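Local coordinates for type 6 secretion amidase effector 2 (Salmonella typhi, PDB 6WIN), which probably acts as a peptidoglycan amidase toxin, delivered by the type VI secretion system to hydrolyse the cell walls of rival bacteria, at residues L78-W91 / P98-N110. Sequence-based numbering, arbitrary orientation.
Sequences LGQDTGGIWVMDQW and PRVSKRYIRKLHN
Between D89 and R103 runs a salt bridge whose geometry is close to ideal: R103 NE meets D89 OD2 at 2.7 Å. The bond is nearly straight, with an N-H...O angle of 176°, and uses the oxygen's syn lone pair. The carboxylate and guanidinium planes lie only 14° apart. OD2 is also hydrogen-bonded to H73 NE2, and OD1 is salt-bridged to K97 NZ, so both carboxylate oxygens are held, while N124 takes R103 NH1. On the same face, I105 CD1 packs 3.8 Å from V87 CG2 and also lies over one face of the guanidinium.

Backbone bonds define the motif, an antiparallel hairpin in which 101-106 forms the edge strand of the six-stranded sheet. I85 and I105 exchange two N-to-O bonds of 2.7 Å, V87 and R103 a second pair; the D89-S101 pair is weak, at 3.3 Å from N to O each way.

The other face carries W86 and Y104. Y104 CB sits over the indole six-membered ring, 3.8 Å from its centroid, in a CH-pi contact, and the two rings meet obliquely. With CG anti to the backbone N (chi1 -170°), the phenol slants across the partner strand to the D81-G84 type I turn, where OH donates a very short 2.5 Å bond to D81 OD1. That oxygen also accepts from G83 N, an Asx turn. Nearby, one water bridges G83 O and K107 O.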
ATOM      1  N   LEU A  78      -4.344  -1.374   8.148  1.00 15.52           N
ATOM      2  CA  LEU A  78      -4.742  -1.820   9.485  1.00 18.17           C
ATOM      3  C   LEU A  78      -5.688  -0.865  10.200  1.00 21.42           C
ATOM      4  O   LEU A  78      -6.606  -1.321  10.877  1.00 23.73           O
ATOM      5  CB  LEU A  78      -3.513  -2.057  10.382  1.00 15.32           C
ATOM      6  CG  LEU A  78      -2.511  -3.148  10.004  1.00 21.72           C
ATOM      7  CD1 LEU A  78      -1.381  -3.206  11.039  1.00 19.07           C
ATOM      8  CD2 LEU A  78      -3.179  -4.515   9.835  1.00 21.04           C
ATOM      9  N   GLY A  79      -5.483   0.443  10.087  1.00 21.04           N
ATOM     10  CA  GLY A  79      -6.315   1.410  10.785  1.00 15.06           C
ATOM     11  C   GLY A  79      -5.806   2.808  10.508  1.00 18.33           C
ATOM     12  O   GLY A  79      -4.803   3.000   9.813  1.00 17.27           O
ATOM     13  N   GLN A  80      -6.510   3.799  11.059  1.00 20.61           N
ATOM     14  CA  GLN A  80      -6.093   5.181  10.841  1.00 19.30           C
ATOM     15  C   GLN A  80      -6.607   6.084  11.955  1.00 19.57           C
ATOM     16  O   GLN A  80      -7.553   5.755  12.677  1.00 15.84           O
ATOM     17  CB  GLN A  80      -6.559   5.704   9.472  1.00 20.05           C
ATOM     18  CG  GLN A  80      -8.062   5.934   9.336  1.00 17.69           C
ATOM     19  CD  GLN A  80      -8.449   6.424   7.948  1.00 26.44           C
ATOM     20  OE1 GLN A  80      -8.037   7.509   7.521  1.00 22.47           O
ATOM     21  NE2 GLN A  80      -9.229   5.616   7.225  1.00 24.08           N
ATOM     22  N   ASP A  81      -5.952   7.236  12.080  1.00 18.59           N
ATOM     23  CA  ASP A  81      -6.334   8.277  13.021  1.00 25.49           C
ATOM     24  C   ASP A  81      -6.102   9.630  12.343  1.00 22.46           C
ATOM     25  O   ASP A  81      -5.801   9.699  11.148  1.00 22.12           O
ATOM     26  CB  ASP A  81      -5.551   8.125  14.336  1.00 23.16           C
ATOM     27  CG  ASP A  81      -4.060   8.041  14.118  1.00 19.62           C
ATOM     28  OD1 ASP A  81      -3.461   9.028  13.645  1.00 17.98           O
ATOM     29  OD2 ASP A  81      -3.477   6.981  14.421  1.00 19.34           O
ATOM     30  N   THR A  82      -6.202  10.718  13.120  1.00 20.17           N
ATOM     31  CA  THR A  82      -6.078  12.052  12.537  1.00 25.48           C
ATOM     32  C   THR A  82      -4.662  12.348  12.053  1.00 25.40           C
ATOM     33  O   THR A  82      -4.474  13.281  11.266  1.00 25.51           O
ATOM     34  CB  THR A  82      -6.526  13.132  13.538  1.00 24.57           C
ATOM     35  OG1 THR A  82      -5.672  13.117  14.686  1.00 29.41           O
ATOM     36  CG2 THR A  82      -7.953  12.897  13.994  1.00 23.29           C
ATOM     37  N   GLY A  83      -3.669  11.566  12.473  1.00 21.59           N
ATOM     38  CA  GLY A  83      -2.301  11.826  12.069  1.00 20.29           C
ATOM     39  C   GLY A  83      -1.691  10.891  11.038  1.00 20.51           C
ATOM     40  O   GLY A  83      -0.577  11.142  10.572  1.00 19.58           O
ATOM     41  N   GLY A  84      -2.369   9.814  10.670  1.00 19.20           N
ATOM     42  CA  GLY A  84      -1.807   8.916   9.683  1.00 18.76           C
ATOM     43  C   GLY A  84      -2.522   7.579   9.679  1.00 18.34           C
ATOM     44  O   GLY A  84      -3.605   7.431  10.243  1.00 16.37           O
ATOM     45  N   ILE A  85      -1.880   6.604   9.025  1.00 18.61           N
ATOM     46  CA  ILE A  85      -2.428   5.256   8.894  1.00 18.85           C
ATOM     47  C   ILE A  85      -1.426   4.235   9.422  1.00 18.98           C
ATOM     48  O   ILE A  85      -0.207   4.414   9.333  1.00 20.21           O
ATOM     49  CB  ILE A  85      -2.804   4.916   7.434  1.00 19.44           C
ATOM     50  CG1 ILE A  85      -1.574   5.024   6.527  1.00 21.95           C
ATOM     51  CG2 ILE A  85      -3.904   5.819   6.925  1.00 18.60           C
ATOM     52  CD1 ILE A  85      -1.816   4.541   5.096  1.00 20.72           C
ATOM     53  N   TRP A  86      -1.955   3.150   9.967  1.00 21.09           N
ATOM     54  CA  TRP A  86      -1.164   1.981  10.326  1.00 20.97           C
ATOM     55  C   TRP A  86      -1.309   0.933   9.225  1.00 17.67           C
ATOM     56  O   TRP A  86      -2.432   0.606   8.835  1.00 17.51           O
ATOM     57  CB  TRP A  86      -1.634   1.415  11.664  1.00 21.31           C
ATOM     58  CG  TRP A  86      -1.116   2.155  12.855  1.00 18.99           C
ATOM     59  CD1 TRP A  86      -1.770   3.117  13.577  1.00 22.65           C
ATOM     60  CD2 TRP A  86       0.159   1.986  13.473  1.00 18.08           C
ATOM     61  NE1 TRP A  86      -0.976   3.552  14.609  1.00 23.17           N
ATOM     62  CE2 TRP A  86       0.216   2.878  14.566  1.00 19.97           C
ATOM     63  CE3 TRP A  86       1.260   1.161  13.215  1.00 22.00           C
ATOM     64  CZ2 TRP A  86       1.334   2.974  15.394  1.00 18.95           C
ATOM     65  CZ3 TRP A  86       2.374   1.259  14.044  1.00 23.95           C
ATOM     66  CH2 TRP A  86       2.398   2.158  15.117  1.00 19.40           C
ATOM     67  N   VAL A  87      -0.180   0.434   8.705  1.00 17.62           N
ATOM     68  CA  VAL A  87      -0.182  -0.603   7.679  1.00 17.35           C
ATOM     69  C   VAL A  87       0.645  -1.797   8.151  1.00 22.10           C
ATOM     70  O   VAL A  87       1.441  -1.705   9.084  1.00 17.24           O
ATOM     71  CB  VAL A  87       0.356  -0.100   6.318  1.00 20.44           C
ATOM     72  CG1 VAL A  87      -0.355   1.188   5.884  1.00 14.38           C
ATOM     73  CG2 VAL A  87       1.872   0.096   6.376  1.00 17.41           C
HETATM   74  N   MSE A  88       0.441  -2.927   7.481  1.00 17.32           N
HETATM   75  CA  MSE A  88       1.276  -4.121   7.616  1.00 14.39           C
HETATM   76  C   MSE A  88       2.060  -4.350   6.317  1.00 17.94           C
HETATM   77  O   MSE A  88       1.453  -4.462   5.231  1.00 20.80           O
HETATM   78  CB  MSE A  88       0.390  -5.329   7.957  1.00 16.29           C
HETATM   79  CG  MSE A  88       1.120  -6.641   8.248  1.00 14.97           C
HETATM   80 SE   MSE A  88       1.966  -6.585  10.005  1.00 19.49          SE
HETATM   81  CE  MSE A  88       0.336  -6.703  11.223  1.00  8.56           C
ATOM     82  N   ASP A  89       3.393  -4.386   6.388  1.00 14.96           N
ATOM     83  CA  ASP A  89       4.173  -4.453   5.158  1.00 13.94           C
ATOM     84  C   ASP A  89       5.504  -5.162   5.381  1.00 19.62           C
ATOM     85  O   ASP A  89       5.783  -5.712   6.452  1.00 20.83           O
ATOM     86  CB  ASP A  89       4.372  -3.051   4.548  1.00 15.34           C
ATOM     87  CG  ASP A  89       5.086  -2.063   5.482  1.00 22.32           C
ATOM     88  OD1 ASP A  89       5.536  -2.444   6.581  1.00 19.09           O
ATOM     89  OD2 ASP A  89       5.198  -0.877   5.087  1.00 22.62           O
ATOM     90  N   GLN A  90       6.311  -5.177   4.326  1.00 17.51           N
ATOM     91  CA  GLN A  90       7.678  -5.664   4.371  1.00 16.69           C
ATOM     92  C   GLN A  90       8.447  -4.948   3.271  1.00 18.65           C
ATOM     93  O   GLN A  90       7.857  -4.327   2.385  1.00 17.39           O
ATOM     94  CB  GLN A  90       7.751  -7.189   4.172  1.00 19.70           C
ATOM     95  CG  GLN A  90       7.757  -7.596   2.695  1.00 17.96           C
ATOM     96  CD  GLN A  90       7.835  -9.099   2.469  1.00 21.82           C
ATOM     97  OE1 GLN A  90       7.805  -9.890   3.413  1.00 21.23           O
ATOM     98  NE2 GLN A  90       7.934  -9.499   1.203  1.00 19.80           N
ATOM     99  N   TRP A  91       9.772  -5.038   3.331  1.00 16.86           N
ATOM    100  CA  TRP A  91      10.624  -4.705   2.193  1.00 19.08           C
ATOM    101  C   TRP A  91      11.978  -5.380   2.404  1.00 24.68           C
ATOM    102  O   TRP A  91      12.186  -6.108   3.382  1.00 25.33           O
ATOM    103  CB  TRP A  91      10.728  -3.187   1.959  1.00 17.05           C
ATOM    104  CG  TRP A  91      11.275  -2.334   3.088  1.00 18.41           C
ATOM    105  CD1 TRP A  91      12.580  -1.979   3.288  1.00 21.64           C
ATOM    106  CD2 TRP A  91      10.523  -1.702   4.138  1.00 17.04           C
ATOM    107  NE1 TRP A  91      12.690  -1.179   4.407  1.00 21.20           N
ATOM    108  CE2 TRP A  91      11.442  -0.995   4.946  1.00 18.41           C
ATOM    109  CE3 TRP A  91       9.163  -1.667   4.474  1.00 19.04           C
ATOM    110  CZ2 TRP A  91      11.045  -0.261   6.073  1.00 21.24           C
ATOM    111  CZ3 TRP A  91       8.773  -0.935   5.601  1.00 18.21           C
ATOM    112  CH2 TRP A  91       9.713  -0.244   6.382  1.00 16.76           C
ATOM    113  N   PRO A  98      13.373  -6.643   9.668  1.00 26.02           N
ATOM    114  CA  PRO A  98      13.685  -8.080   9.769  1.00 26.97           C
ATOM    115  C   PRO A  98      12.468  -8.977   9.608  1.00 24.25           C
ATOM    116  O   PRO A  98      12.598 -10.097   9.094  1.00 26.67           O
ATOM    117  CB  PRO A  98      14.304  -8.210  11.170  1.00 21.61           C
ATOM    118  CG  PRO A  98      13.749  -7.057  11.934  1.00 24.16           C
ATOM    119  CD  PRO A  98      13.643  -5.938  10.934  1.00 25.23           C
ATOM    120  N   ARG A  99      11.290  -8.524  10.038  1.00 20.84           N
ATOM    121  CA  ARG A  99      10.068  -9.305   9.938  1.00 20.38           C
ATOM    122  C   ARG A  99       8.989  -8.492   9.232  1.00 23.33           C
ATOM    123  O   ARG A  99       9.121  -7.281   9.026  1.00 22.97           O
ATOM    124  CB  ARG A  99       9.560  -9.735  11.318  1.00 18.99           C
ATOM    125  CG  ARG A  99      10.650 -10.146  12.306  1.00 23.25           C
ATOM    126  CD  ARG A  99      11.338 -11.470  11.948  1.00 22.41           C
ATOM    127  NE  ARG A  99      12.617 -11.550  12.642  1.00 25.36           N
ATOM    128  CZ  ARG A  99      13.700 -12.167  12.185  1.00 26.02           C
ATOM    129  NH1 ARG A  99      13.679 -12.798  11.030  1.00 26.13           N
ATOM    130  NH2 ARG A  99      14.818 -12.142  12.897  1.00 31.21           N
ATOM    131  N   VAL A 100       7.911  -9.186   8.851  1.00 17.13           N
ATOM    132  CA  VAL A 100       6.665  -8.506   8.517  1.00 23.45           C
ATOM    133  C   VAL A 100       6.156  -7.826   9.777  1.00 21.31           C
ATOM    134  O   VAL A 100       6.105  -8.447  10.847  1.00 15.93           O
ATOM    135  CB  VAL A 100       5.653  -9.514   7.941  1.00 18.28           C
ATOM    136  CG1 VAL A 100       4.361  -8.827   7.527  1.00 17.55           C
ATOM    137  CG2 VAL A 100       6.269 -10.225   6.749  1.00 17.21           C
ATOM    138  N   SER A 101       5.827  -6.535   9.679  1.00 18.88           N
ATOM    139  CA  SER A 101       5.480  -5.799  10.893  1.00 20.24           C
ATOM    140  C   SER A 101       4.697  -4.538  10.563  1.00 19.59           C
ATOM    141  O   SER A 101       4.697  -4.066   9.426  1.00 18.25           O
ATOM    142  CB  SER A 101       6.727  -5.422  11.700  1.00 19.19           C
ATOM    143  OG  SER A 101       7.636  -4.680  10.918  1.00 20.15           O
ATOM    144  N   LYS A 102       4.064  -3.983  11.602  1.00 21.52           N
ATOM    145  CA  LYS A 102       3.262  -2.770  11.478  1.00 21.94           C
ATOM    146  C   LYS A 102       4.129  -1.524  11.521  1.00 22.07           C
ATOM    147  O   LYS A 102       5.136  -1.470  12.236  1.00 18.09           O
ATOM    148  CB  LYS A 102       2.250  -2.639  12.612  1.00 23.17           C
ATOM    149  CG  LYS A 102       1.628  -3.894  13.120  1.00 24.22           C
ATOM    150  CD  LYS A 102       0.730  -3.522  14.275  1.00 22.76           C
ATOM    151  CE  LYS A 102      -0.098  -4.688  14.726  1.00 21.61           C
ATOM    152  NZ  LYS A 102      -1.017  -4.255  15.817  1.00 26.65           N
ATOM    153  N   ARG A 103       3.694  -0.493  10.792  1.00 22.79           N
ATOM    154  CA  ARG A 103       4.322   0.813  10.913  1.00 19.58           C
ATOM    155  C   ARG A 103       3.290   1.904  10.647  1.00 23.67           C
ATOM    156  O   ARG A 103       2.253   1.679  10.016  1.00 21.06           O
ATOM    157  CB  ARG A 103       5.529   0.959   9.975  1.00 22.65           C
ATOM    158  CG  ARG A 103       5.181   1.063   8.487  1.00 18.85           C
ATOM    159  CD  ARG A 103       6.436   1.340   7.664  1.00 21.31           C
ATOM    160  NE  ARG A 103       6.152   1.406   6.233  1.00 20.74           N
ATOM    161  CZ  ARG A 103       6.290   2.494   5.483  1.00 20.23           C
ATOM    162  NH1 ARG A 103       6.715   3.629   6.023  1.00 19.57           N
ATOM    163  NH2 ARG A 103       6.010   2.441   4.182  1.00 17.06           N
ATOM    164  N   TYR A 104       3.600   3.098  11.153  1.00 20.29           N
ATOM    165  CA  TYR A 104       2.728   4.260  11.099  1.00 17.09           C
ATOM    166  C   TYR A 104       3.187   5.145   9.954  1.00 23.08           C
ATOM    167  O   TYR A 104       4.350   5.567   9.925  1.00 15.83           O
ATOM    168  CB  TYR A 104       2.798   5.033  12.411  1.00 21.39           C
ATOM    169  CG  TYR A 104       1.784   6.144  12.630  1.00 15.13           C
ATOM    170  CD1 TYR A 104       0.429   5.879  12.618  1.00 17.49           C
ATOM    171  CD2 TYR A 104       2.198   7.434  12.943  1.00 16.94           C
ATOM    172  CE1 TYR A 104      -0.495   6.871  12.856  1.00 21.26           C
ATOM    173  CE2 TYR A 104       1.279   8.442  13.196  1.00 16.67           C
ATOM    174  CZ  TYR A 104      -0.062   8.148  13.154  1.00 19.75           C
ATOM    175  OH  TYR A 104      -0.988   9.113  13.402  1.00 21.18           O
ATOM    176  N   ILE A 105       2.280   5.412   9.016  1.00 18.35           N
ATOM    177  CA  ILE A 105       2.529   6.289   7.883  1.00 21.76           C
ATOM    178  C   ILE A 105       1.730   7.563   8.122  1.00 20.17           C
ATOM    179  O   ILE A 105       0.496   7.522   8.192  1.00 20.06           O
ATOM    180  CB  ILE A 105       2.143   5.615   6.557  1.00 21.38           C
ATOM    181  CG1 ILE A 105       2.847   4.257   6.433  1.00 19.09           C
ATOM    182  CG2 ILE A 105       2.454   6.524   5.371  1.00 16.94           C
ATOM    183  CD1 ILE A 105       2.712   3.606   5.049  1.00 17.65           C
ATOM    184  N   ARG A 106       2.432   8.682   8.280  1.00 20.50           N
ATOM    185  CA  ARG A 106       1.803   9.938   8.655  1.00 20.33           C
ATOM    186  C   ARG A 106       1.248  10.701   7.456  1.00 17.37           C
ATOM    187  O   ARG A 106       1.765  10.625   6.339  1.00 12.82           O
ATOM    188  CB  ARG A 106       2.794  10.836   9.382  1.00 21.16           C
ATOM    189  CG  ARG A 106       3.605  10.117  10.427  1.00 24.65           C
ATOM    190  CD  ARG A 106       3.869  11.020  11.582  1.00 23.80           C
ATOM    191  NE  ARG A 106       4.255  12.378  11.173  1.00 33.39           N
ATOM    192  CZ  ARG A 106       5.352  12.677  10.481  1.00 29.77           C
ATOM    193  NH1 ARG A 106       5.608  13.943  10.166  1.00 38.44           N
ATOM    194  NH2 ARG A 106       6.195  11.715  10.112  1.00 33.99           N
ATOM    195  N   LYS A 107       0.181  11.447   7.716  1.00 17.24           N
ATOM    196  CA  LYS A 107      -0.187  12.559   6.859  1.00 19.44           C
ATOM    197  C   LYS A 107       0.805  13.689   7.106  1.00 20.45           C
ATOM    198  O   LYS A 107       0.946  14.170   8.236  1.00 21.11           O
ATOM    199  CB  LYS A 107      -1.618  13.004   7.145  1.00 20.89           C
ATOM    200  CG  LYS A 107      -2.169  14.008   6.123  1.00 22.27           C
ATOM    201  CD  LYS A 107      -2.375  15.368   6.758  1.00 22.45           C
ATOM    202  CE  LYS A 107      -2.927  16.378   5.744  1.00 26.51           C
ATOM    203  NZ  LYS A 107      -1.894  16.755   4.716  1.00 25.71           N
ATOM    204  N   LEU A 108       1.542  14.056   6.071  1.00 18.81           N
ATOM    205  CA  LEU A 108       2.594  15.051   6.177  1.00 17.28           C
ATOM    206  C   LEU A 108       2.015  16.455   6.025  1.00 19.53           C
ATOM    207  O   LEU A 108       0.963  16.653   5.415  1.00 21.60           O
ATOM    208  CB  LEU A 108       3.657  14.792   5.106  1.00 18.68           C
ATOM    209  CG  LEU A 108       4.156  13.348   5.082  1.00 24.55           C
ATOM    210  CD1 LEU A 108       5.198  13.149   3.995  1.00 25.71           C
ATOM    211  CD2 LEU A 108       4.716  12.988   6.452  1.00 24.97           C
ATOM    212  N   HIS A 109       2.713  17.435   6.595  1.00 22.50           N
ATOM    213  CA  HIS A 109       2.357  18.828   6.358  1.00 16.77           C
ATOM    214  C   HIS A 109       2.471  19.140   4.868  1.00 15.01           C
ATOM    215  O   HIS A 109       3.504  18.882   4.244  1.00 14.67           O
ATOM    216  CB  HIS A 109       3.270  19.747   7.167  1.00 22.19           C
ATOM    217  CG  HIS A 109       3.005  19.721   8.640  1.00 20.61           C
ATOM    218  ND1 HIS A 109       1.816  20.150   9.192  1.00 19.36           N
ATOM    219  CD2 HIS A 109       3.777  19.320   9.676  1.00 18.08           C
ATOM    220  CE1 HIS A 109       1.868  20.020  10.505  1.00 19.19           C
ATOM    221  NE2 HIS A 109       3.047  19.516  10.825  1.00 23.17           N
ATOM    222  N   ASN A 110       1.394  19.679   4.293  1.00 20.39           N
ATOM    223  CA  ASN A 110       1.355  20.020   2.865  1.00 24.63           C
ATOM    224  C   ASN A 110       1.822  18.845   2.002  1.00 23.98           C
ATOM    225  O   ASN A 110       2.609  19.005   1.065  1.00 30.00           O
ATOM    226  CB  ASN A 110       2.183  21.281   2.584  1.00 24.36           C
ATOM    227  CG  ASN A 110       1.871  21.914   1.227  1.00 26.50           C
ATOM    228  OD1 ASN A 110       1.012  21.444   0.477  1.00 28.04           O
ATOM    229  ND2 ASN A 110       2.583  22.990   0.907  1.00 28.83           N
TER
HETATM  230  O   HOH W   1       0.052  13.778  10.849  1.00 26.97           O